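Local coordinates for SLT domain-containing protein (Bdellovibrio bacteriovorus HD100, PDB 6TAB), which probably cleaves peptidoglycan as a lysozyme of altered substrate specificity, helping the predator leave its prey cell, at residues Gly102-Asp107 against Ile203-Val208; Pro110-Leu115 against Asp211-Gly216; Ser114-Lys119 against Ser245-Leu250. All blocks are in the same frame, centred on the assembly; numbering follows the deposited sequence.

Overall arrangement
The three contacts follow one excursion of the chain, from the end of helix 87-101 through helix 113-116 and just beyond, as it is tied to later parts of the chain. Contact 1 fastens its start to helix 193-211, contact 2 joins it to the loop that follows that helix, and contact 3 sets the end of helix 113-116 against the end of helix 238-248. The centres of contacts 1 and 2 are about 12 Å apart, and Val208 CG1 packs on Arg213 O at 3.6 Å. Contacts 2 and 3 share Ser114 and Leu115, with centres about 11 Å apart, and Phe116 packs against Ile214 and Ala215 between them. Contacts 1 and 3 do not touch, their nearest atoms being about 9 Å apart.

Contact 1. Residues Gly102-Asp107 against Ile203-Val208; sequences GPNLLD and ILDRWV
A helix-borne aspartate gripping a loop is the heart of this contact: Asp205, on helix 193-211, reaches into the turn that follows helix 87-101, and a small apolar patch lies beside it. A first torsion of -172° swings the Asp205 carboxylate off the helix to Asn104 and Leu105. OD2 takes the amide hydrogen of Asn104 ND2 at 3.1 Å in an almost straight bond (176° at the hydrogen). That donor arrives on the syn side, and OD2 lies in the plane of the Asn104 amide, though the amide and carboxylate planes are turned 45° apart. OD1 receives the backbone N-H of Leu105 at 2.9 Å, from above the carboxylate plane. The two bonds use different oxygens, which should limit rotation of the carboxylate.

Next to this polar grip, the Leu105 side chain crosses those of Leu204 and Val208 at a slant. Its CD1 meets Val208 CB at 3.8 Å, while CD2 lies against Leu204 CB at 4.1 Å. Leu105 also touches Leu98 of helix 87-101 and Trp132 of helix 125-144, so this leucine sits where three helices converge, with the Asp205 bonds beside it.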
loop_
_atom_site.group_PDB
_atom_site.type_symbol
_atom_site.label_atom_id
_atom_site.label_comp_id
_atom_site.label_asym_id
_atom_site.label_seq_id
_atom_site.Cartn_x
_atom_site.Cartn_y
_atom_site.Cartn_z
ATOM N N GLY A 102 -3.317 -3.593 -10.860
ATOM C CA GLY A 102 -2.195 -2.682 -10.808
ATOM C C GLY A 102 -1.468 -2.426 -12.127
ATOM O O GLY A 102 -0.286 -2.066 -12.084
ATOM N N PRO A 103 -2.064 -2.586 -13.347
ATOM C CA PRO A 103 -1.267 -2.421 -14.576
ATOM C C PRO A 103 -0.741 -0.979 -14.751
ATOM O O PRO A 103 0.367 -0.764 -15.271
ATOM C CB PRO A 103 -2.257 -2.830 -15.677
ATOM C CG PRO A 103 -3.611 -2.488 -15.108
ATOM C CD PRO A 103 -3.475 -2.923 -13.652
ATOM N N ASN A 104 -1.534 0.025 -14.307
ATOM C CA ASN A 104 -1.093 1.429 -14.398
ATOM C C ASN A 104 0.020 1.721 -13.388
ATOM O O ASN A 104 1.051 2.344 -13.724
ATOM C CB ASN A 104 -2.275 2.420 -14.303
ATOM C CG ASN A 104 -3.349 2.075 -15.314
ATOM O OD1 ASN A 104 -3.127 2.165 -16.528
ATOM N ND2 ASN A 104 -4.485 1.586 -14.812
ATOM N N LEU A 105 -0.146 1.198 -12.153
ATOM C CA LEU A 105 0.900 1.298 -11.117
ATOM C C LEU A 105 2.257 0.808 -11.673
ATOM O O LEU A 105 3.327 1.444 -11.453
ATOM C CB LEU A 105 0.474 0.488 -9.885
ATOM C CG LEU A 105 1.506 0.352 -8.747
ATOM C CD1 LEU A 105 1.851 1.707 -8.139
ATOM C CD2 LEU A 105 0.993 -0.582 -7.653
ATOM N N LEU A 106 2.219 -0.354 -12.345
ATOM C CA LEU A 106 3.440 -1.057 -12.813
ATOM C C LEU A 106 4.028 -0.491 -14.122
ATOM O O LEU A 106 5.064 -0.951 -14.575
ATOM C CB LEU A 106 3.135 -2.567 -12.908
ATOM C CG LEU A 106 2.893 -3.269 -11.557
ATOM C CD1 LEU A 106 2.257 -4.618 -11.739
ATOM C CD2 LEU A 106 4.156 -3.378 -10.723
ATOM N N ASP A 107 3.392 0.525 -14.704
ATOM C CA ASP A 107 3.914 1.282 -15.887
ATOM C C ASP A 107 4.544 2.633 -15.483
ATOM O O ASP A 107 5.122 3.319 -16.330
ATOM C CB ASP A 107 2.831 1.526 -16.951
ATOM C CG ASP A 107 2.544 0.332 -17.865
ATOM O OD1 ASP A 107 3.429 -0.517 -18.043
ATOM O OD2 ASP A 107 1.434 0.279 -18.404
ATOM N N ILE A 203 -6.069 1.619 -4.895
ATOM C CA ILE A 203 -5.815 2.987 -4.434
ATOM C C ILE A 203 -4.467 3.489 -4.980
ATOM O O ILE A 203 -4.374 4.597 -5.564
ATOM C CB ILE A 203 -5.898 3.071 -2.892
ATOM C CG1 ILE A 203 -7.311 2.741 -2.380
ATOM C CG2 ILE A 203 -5.419 4.427 -2.391
ATOM C CD1 ILE A 203 -7.391 2.505 -0.860
ATOM N N LEU A 204 -3.411 2.644 -4.891
ATOM C CA LEU A 204 -2.091 2.977 -5.462
ATOM C C LEU A 204 -2.180 3.125 -6.997
ATOM O O LEU A 204 -1.548 4.026 -7.592
ATOM C CB LEU A 204 -1.045 1.931 -5.068
ATOM C CG LEU A 204 -0.675 1.877 -3.582
ATOM C CD1 LEU A 204 0.140 0.630 -3.265
ATOM C CD2 LEU A 204 0.126 3.124 -3.152
ATOM N N ASP A 205 -2.908 2.211 -7.654
ATOM C CA ASP A 205 -3.032 2.236 -9.123
ATOM C C ASP A 205 -3.624 3.586 -9.605
ATOM O O ASP A 205 -3.225 4.109 -10.673
ATOM C CB ASP A 205 -3.866 1.061 -9.653
ATOM C CG ASP A 205 -3.878 0.910 -11.162
ATOM O OD1 ASP A 205 -2.861 0.388 -11.698
ATOM O OD2 ASP A 205 -4.904 1.280 -11.798
ATOM N N ARG A 206 -4.547 4.151 -8.871
ATOM C CA ARG A 206 -5.111 5.431 -9.234
ATOM C C ARG A 206 -4.118 6.563 -8.989
ATOM O O ARG A 206 -3.810 7.290 -9.911
ATOM C CB ARG A 206 -6.389 5.734 -8.437
ATOM C CG ARG A 206 -7.018 7.064 -8.908
ATOM C CD ARG A 206 -7.980 7.745 -8.000
ATOM N NE ARG A 206 -9.239 7.087 -7.953
ATOM C CZ ARG A 206 -10.285 7.443 -7.163
ATOM N NH1 ARG A 206 -10.265 8.473 -6.283
ATOM N NH2 ARG A 206 -11.349 6.699 -7.223
ATOM N N TRP A 207 -3.608 6.708 -7.758
ATOM C CA TRP A 207 -2.844 7.932 -7.417
ATOM C C TRP A 207 -1.383 7.928 -7.896
ATOM O O TRP A 207 -0.872 8.990 -8.295
ATOM C CB TRP A 207 -2.937 8.270 -5.935
ATOM C CG TRP A 207 -4.323 8.542 -5.446
ATOM C CD1 TRP A 207 -4.964 7.872 -4.446
ATOM C CD2 TRP A 207 -5.206 9.572 -5.881
ATOM N NE1 TRP A 207 -6.184 8.421 -4.224
ATOM C CE2 TRP A 207 -6.389 9.445 -5.111
ATOM C CE3 TRP A 207 -5.140 10.574 -6.849
ATOM C CZ2 TRP A 207 -7.467 10.312 -5.225
ATOM C CZ3 TRP A 207 -6.226 11.418 -6.982
ATOM C CH2 TRP A 207 -7.376 11.279 -6.199
ATOM N N VAL A 208 -0.657 6.801 -7.764
ATOM C CA VAL A 208 0.726 6.775 -8.246
ATOM C C VAL A 208 0.752 7.069 -9.761
ATOM O O VAL A 208 1.620 7.806 -10.245
ATOM C CB VAL A 208 1.464 5.482 -7.840
ATOM C CG1 VAL A 208 2.905 5.453 -8.376
ATOM C CG2 VAL A 208 1.485 5.308 -6.316
#

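Contact 2. Residues Pro110-Leu115 against Asp211-Gly216; sequences PADRSL and DGRIAG
Asp112 faces the loop 211-216 and binds it through both carboxylate oxygens, forming the tight part of this contact. OD1 accepts the N-H of Ile214 at 2.9 Å, nearly straight at 175°, and OD2 accepts that of Ala215, also at 2.9 Å. Each oxygen uses its syn lone pair, so two successive backbone amides hold the carboxylate in place. Asp112 CG stands between the backbone N and the carbonyl carbon (chi1 53°), which turns the carboxylate toward this loop. One residue earlier, Ala111 N donates to Gly212 O at 2.9 Å, and Pro110 CB packs on Ile214 CG1 at 4.0 Å.

The looser side belongs to Arg213. Its side chain crosses that of Asp112 at about a right angle, with NH2 4.0 Å from Asp112 OD2, too far for a salt bridge and with no N-H aimed at the oxygen. A water spans them instead, donating to Asp112 OD2 at 2.8 Å and accepting from Arg213 NH2. A bend at chi3 (-65°) brings the guanidinium back to its own loop, where NE binds Ala215 O, in the guanidinium plane, at 2.8 Å. Further in, Ile214 touches Phe116 and, on helix 125-144, Tyr131 and Trp132. On one side a type I beta turn, Pro110 to Arg113, leads into helix 113-116; its Asp112 binds two consecutive amides of the facing loop.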
loop_
_atom_site.group_PDB
_atom_site.type_symbol
_atom_site.label_atom_id
_atom_site.label_comp_id
_atom_site.label_asym_id
_atom_site.label_seq_id
_atom_site.Cartn_x
_atom_site.Cartn_y
_atom_site.Cartn_z
ATOM N N PRO A 110 8.554 6.521 -11.328
ATOM C CA PRO A 110 8.180 7.567 -10.369
ATOM C C PRO A 110 9.213 8.708 -10.225
ATOM O O PRO A 110 10.440 8.439 -10.224
ATOM C CB PRO A 110 7.995 6.862 -9.024
ATOM C CG PRO A 110 8.360 5.484 -9.225
ATOM C CD PRO A 110 8.748 5.225 -10.641
ATOM N N ALA A 111 8.730 9.958 -10.060
ATOM C CA ALA A 111 9.610 11.132 -9.943
ATOM C C ALA A 111 10.461 11.118 -8.673
ATOM O O ALA A 111 11.504 11.804 -8.663
ATOM C CB ALA A 111 8.833 12.413 -10.009
ATOM N N ASP A 112 10.021 10.402 -7.633
ATOM C CA ASP A 112 10.767 10.266 -6.357
ATOM C C ASP A 112 11.514 8.924 -6.263
ATOM O O ASP A 112 11.849 8.485 -5.138
ATOM C CB ASP A 112 9.825 10.536 -5.191
ATOM C CG ASP A 112 8.542 9.711 -5.184
ATOM O OD1 ASP A 112 8.280 8.940 -6.179
ATOM O OD2 ASP A 112 7.767 9.854 -4.174
ATOM N N ARG A 113 11.839 8.266 -7.383
ATOM C CA ARG A 113 12.686 7.063 -7.359
ATOM C C ARG A 113 14.057 7.346 -6.716
ATOM O O ARG A 113 14.595 6.444 -6.035
ATOM C CB ARG A 113 12.808 6.470 -8.762
ATOM C CG ARG A 113 13.459 7.369 -9.808
ATOM C CD ARG A 113 13.181 6.873 -11.228
ATOM N NE ARG A 113 13.790 7.668 -12.299
ATOM C CZ ARG A 113 13.281 8.778 -12.871
ATOM N NH1 ARG A 113 12.081 9.250 -12.547
ATOM N NH2 ARG A 113 14.007 9.360 -13.827
ATOM N N SER A 114 14.616 8.560 -6.822
ATOM C CA SER A 114 15.942 8.803 -6.209
ATOM C C SER A 114 15.900 8.617 -4.676
ATOM O O SER A 114 16.933 8.326 -4.071
ATOM C CB SER A 114 16.508 10.165 -6.600
ATOM O OG SER A 114 15.678 11.260 -6.179
ATOM N N LEU A 115 14.727 8.854 -4.073
ATOM C CA LEU A 115 14.497 8.653 -2.633
ATOM C C LEU A 115 14.152 7.193 -2.313
ATOM O O LEU A 115 14.797 6.562 -1.453
ATOM C CB LEU A 115 13.375 9.585 -2.144
ATOM C CG LEU A 115 12.923 9.411 -0.689
ATOM C CD1 LEU A 115 14.047 9.658 0.286
ATOM C CD2 LEU A 115 11.718 10.284 -0.350
ATOM N N ASP A 211 -0.371 10.892 -10.446
ATOM C CA ASP A 211 0.541 11.918 -9.907
ATOM C C ASP A 211 1.996 11.715 -10.411
ATOM O O ASP A 211 2.841 12.629 -10.259
ATOM C CB ASP A 211 0.471 11.928 -8.374
ATOM C CG ASP A 211 -0.850 12.411 -7.778
ATOM O OD1 ASP A 211 -1.608 13.161 -8.510
ATOM O OD2 ASP A 211 -1.121 12.064 -6.584
ATOM N N GLY A 212 2.334 10.499 -10.855
ATOM C CA GLY A 212 3.671 10.190 -11.354
ATOM C C GLY A 212 4.742 10.046 -10.277
ATOM O O GLY A 212 5.942 10.234 -10.586
ATOM N N ARG A 213 4.349 9.711 -9.034
ATOM C CA ARG A 213 5.287 9.615 -7.901
ATOM C C ARG A 213 4.647 8.766 -6.802
ATOM O O ARG A 213 3.410 8.609 -6.746
ATOM C CB ARG A 213 5.724 11.003 -7.430
ATOM C CG ARG A 213 4.598 11.890 -6.954
ATOM C CD ARG A 213 5.013 13.360 -6.711
ATOM N NE ARG A 213 5.957 13.434 -5.615
ATOM C CZ ARG A 213 7.150 14.016 -5.605
ATOM N NH1 ARG A 213 7.536 14.782 -6.609
ATOM N NH2 ARG A 213 7.940 13.845 -4.550
ATOM N N ILE A 214 5.526 8.213 -5.945
ATOM C CA ILE A 214 5.099 7.317 -4.852
ATOM C C ILE A 214 4.454 8.066 -3.680
ATOM O O ILE A 214 3.430 7.595 -3.123
ATOM C CB ILE A 214 6.280 6.446 -4.390
ATOM C CG1 ILE A 214 6.736 5.513 -5.522
ATOM C CG2 ILE A 214 5.966 5.670 -3.107
ATOM C CD1 ILE A 214 8.075 4.810 -5.299
ATOM N N ALA A 215 5.047 9.205 -3.305
ATOM C CA ALA A 215 4.578 9.968 -2.128
ATOM C C ALA A 215 5.021 11.435 -2.291
ATOM O O ALA A 215 5.231 11.908 -3.417
ATOM C CB ALA A 215 5.062 9.283 -0.856
ATOM N N GLY A 216 5.141 12.158 -1.175
ATOM C CA GLY A 216 5.634 13.553 -1.118
ATOM C C GLY A 216 4.516 14.596 -1.208
ATOM O O GLY A 216 3.367 14.305 -1.519
HETATM O O HOH W 1 8.508 11.725 -2.214
#

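Contact 3. Residues Ser114-Lys119 against Ser245-Leu250; sequences SLFCPK and SWSQNL
Where helix 113-116 ends, the carbonyl of Phe116 faces the last turn of helix 238-248, and that carbonyl is the focus of the contact. Ser247 OG donates to Phe116 O at 2.7 Å, approaching from above the carbonyl plane, 38° out of it. The hydroxyl is directed there by a first torsion of 174°, which sets OG anti to the serine's backbone N. Gln248 CA also comes to 3.3 Å from Phe116 O in a bent CA-H...O contact (123° at the hydrogen), so one carbonyl takes a hydroxyl hydrogen bond and, beside it, a CA-H...O contact.

Ser247 OG lies at the edge of the Phe116 ring, near its plane, 4.0 Å from CD1. The ring itself packs on Tyr131 of helix 125-144 and on Val244. Tyr131 OH is hydrogen-bonded to Ser247 OG as well, making the serine a link between helix 125-144 and the end of helix 113-116. Alongside, the Gln248 side chain extends past Leu115, its CB 3.5 Å from Leu115 O. Beyond the short helix the chain turns at Cys117, whose sulfur is joined to Cys253, and Lys119 pairs with the same C-terminal tail. The arrangement is a packing of two helix ends, reinforced by a disulfide that ties the C-terminal tail to the chain just after helix 113-116.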
loop_
_atom_site.group_PDB
_atom_site.type_symbol
_atom_site.label_atom_id
_atom_site.label_comp_id
_atom_site.label_asym_id
_atom_site.label_seq_id
_atom_site.Cartn_x
_atom_site.Cartn_y
_atom_site.Cartn_z
ATOM N N SER A 114 14.616 8.560 -6.822
ATOM C CA SER A 114 15.942 8.803 -6.209
ATOM C C SER A 114 15.900 8.617 -4.676
ATOM O O SER A 114 16.933 8.326 -4.071
ATOM C CB SER A 114 16.508 10.165 -6.600
ATOM O OG SER A 114 15.678 11.260 -6.179
ATOM N N LEU A 115 14.727 8.854 -4.073
ATOM C CA LEU A 115 14.497 8.653 -2.633
ATOM C C LEU A 115 14.152 7.193 -2.313
ATOM O O LEU A 115 14.797 6.562 -1.453
ATOM C CB LEU A 115 13.375 9.585 -2.144
ATOM C CG LEU A 115 12.923 9.411 -0.689
ATOM C CD1 LEU A 115 14.047 9.658 0.286
ATOM C CD2 LEU A 115 11.718 10.284 -0.350
ATOM N N PHE A 116 13.110 6.638 -2.949
ATOM C CA PHE A 116 12.583 5.322 -2.586
ATOM C C PHE A 116 13.364 4.148 -3.173
ATOM O O PHE A 116 13.483 3.097 -2.507
ATOM C CB PHE A 116 11.114 5.217 -2.992
ATOM C CG PHE A 116 10.160 5.895 -2.048
ATOM C CD1 PHE A 116 9.704 5.211 -0.939
ATOM C CD2 PHE A 116 9.720 7.197 -2.253
ATOM C CE1 PHE A 116 8.824 5.811 -0.049
ATOM C CE2 PHE A 116 8.825 7.798 -1.376
ATOM C CZ PHE A 116 8.405 7.110 -0.247
ATOM N N CYS A 117 13.845 4.254 -4.420
ATOM C CA CYS A 117 14.379 3.073 -5.134
ATOM C C CYS A 117 15.263 3.534 -6.285
ATOM O O CYS A 117 14.797 3.679 -7.432
ATOM C CB CYS A 117 13.265 2.132 -5.606
ATOM S SG CYS A 117 13.879 0.593 -6.379
ATOM N N PRO A 118 16.549 3.868 -5.994
ATOM C CA PRO A 118 17.351 4.540 -7.018
ATOM C C PRO A 118 17.466 3.844 -8.392
ATOM O O PRO A 118 17.514 4.545 -9.437
ATOM C CB PRO A 118 18.711 4.716 -6.303
ATOM C CG PRO A 118 18.296 4.899 -4.855
ATOM C CD PRO A 118 17.151 3.930 -4.646
ATOM N N LYS A 119 17.459 2.500 -8.414
ATOM C CA LYS A 119 17.583 1.716 -9.640
ATOM C C LYS A 119 16.210 1.307 -10.222
ATOM O O LYS A 119 16.181 0.397 -11.063
ATOM C CB LYS A 119 18.495 0.494 -9.423
ATOM C CG LYS A 119 19.945 0.803 -9.092
ATOM C CD LYS A 119 20.779 -0.470 -8.934
ATOM C CE LYS A 119 22.258 -0.172 -8.828
ATOM N NZ LYS A 119 23.045 -1.371 -8.442
ATOM N N SER A 245 13.626 3.805 4.505
ATOM C CA SER A 245 14.913 3.132 4.708
ATOM C C SER A 245 14.882 1.695 4.146
ATOM O O SER A 245 15.794 1.255 3.414
ATOM C CB SER A 245 15.319 3.131 6.171
ATOM O OG SER A 245 16.631 2.596 6.330
ATOM N N TRP A 246 13.837 0.942 4.506
ATOM C CA TRP A 246 13.752 -0.460 4.070
ATOM C C TRP A 246 13.646 -0.543 2.540
ATOM O O TRP A 246 14.273 -1.398 1.919
ATOM C CB TRP A 246 12.610 -1.189 4.765
ATOM C CG TRP A 246 12.711 -1.293 6.268
ATOM C CD1 TRP A 246 13.785 -1.060 7.069
ATOM C CD2 TRP A 246 11.616 -1.569 7.158
ATOM N NE1 TRP A 246 13.439 -1.194 8.402
ATOM C CE2 TRP A 246 12.104 -1.510 8.484
ATOM C CE3 TRP A 246 10.253 -1.784 6.951
ATOM C CZ2 TRP A 246 11.278 -1.724 9.585
ATOM C CZ3 TRP A 246 9.441 -2.026 8.039
ATOM C CH2 TRP A 246 9.954 -2.010 9.344
ATOM N N SER A 247 12.841 0.336 1.919
ATOM C CA SER A 247 12.692 0.386 0.447
ATOM C C SER A 247 14.042 0.642 -0.250
ATOM O O SER A 247 14.472 -0.108 -1.145
ATOM C CB SER A 247 11.675 1.460 0.079
ATOM O OG SER A 247 11.585 1.658 -1.329
ATOM N N GLN A 248 14.737 1.714 0.177
ATOM C CA GLN A 248 15.929 2.181 -0.566
ATOM C C GLN A 248 17.118 1.222 -0.366
ATOM O O GLN A 248 18.059 1.239 -1.206
ATOM C CB GLN A 248 16.229 3.642 -0.250
ATOM C CG GLN A 248 16.850 3.832 1.115
ATOM C CD GLN A 248 16.839 5.252 1.666
ATOM O OE1 GLN A 248 16.379 6.238 1.081
ATOM N NE2 GLN A 248 17.313 5.353 2.864
ATOM N N ASN A 249 17.063 0.352 0.656
ATOM C CA ASN A 249 18.141 -0.631 0.933
ATOM C C ASN A 249 17.837 -2.037 0.382
ATOM O O ASN A 249 18.676 -2.951 0.572
ATOM C CB ASN A 249 18.479 -0.624 2.425
ATOM C CG ASN A 249 19.201 0.659 2.822
ATOM O OD1 ASN A 249 18.820 1.343 3.757
ATOM N ND2 ASN A 249 20.310 0.955 2.158
ATOM N N LEU A 250 16.714 -2.235 -0.319
ATOM C CA LEU A 250 16.498 -3.481 -1.009
ATOM C C LEU A 250 17.631 -3.676 -2.035
ATOM O O LEU A 250 18.016 -2.711 -2.741
ATOM C CB LEU A 250 15.119 -3.475 -1.687
ATOM C CG LEU A 250 13.841 -3.431 -0.780
ATOM C CD1 LEU A 250 12.649 -3.290 -1.676
ATOM C CD2 LEU A 250 13.798 -4.692 0.087
#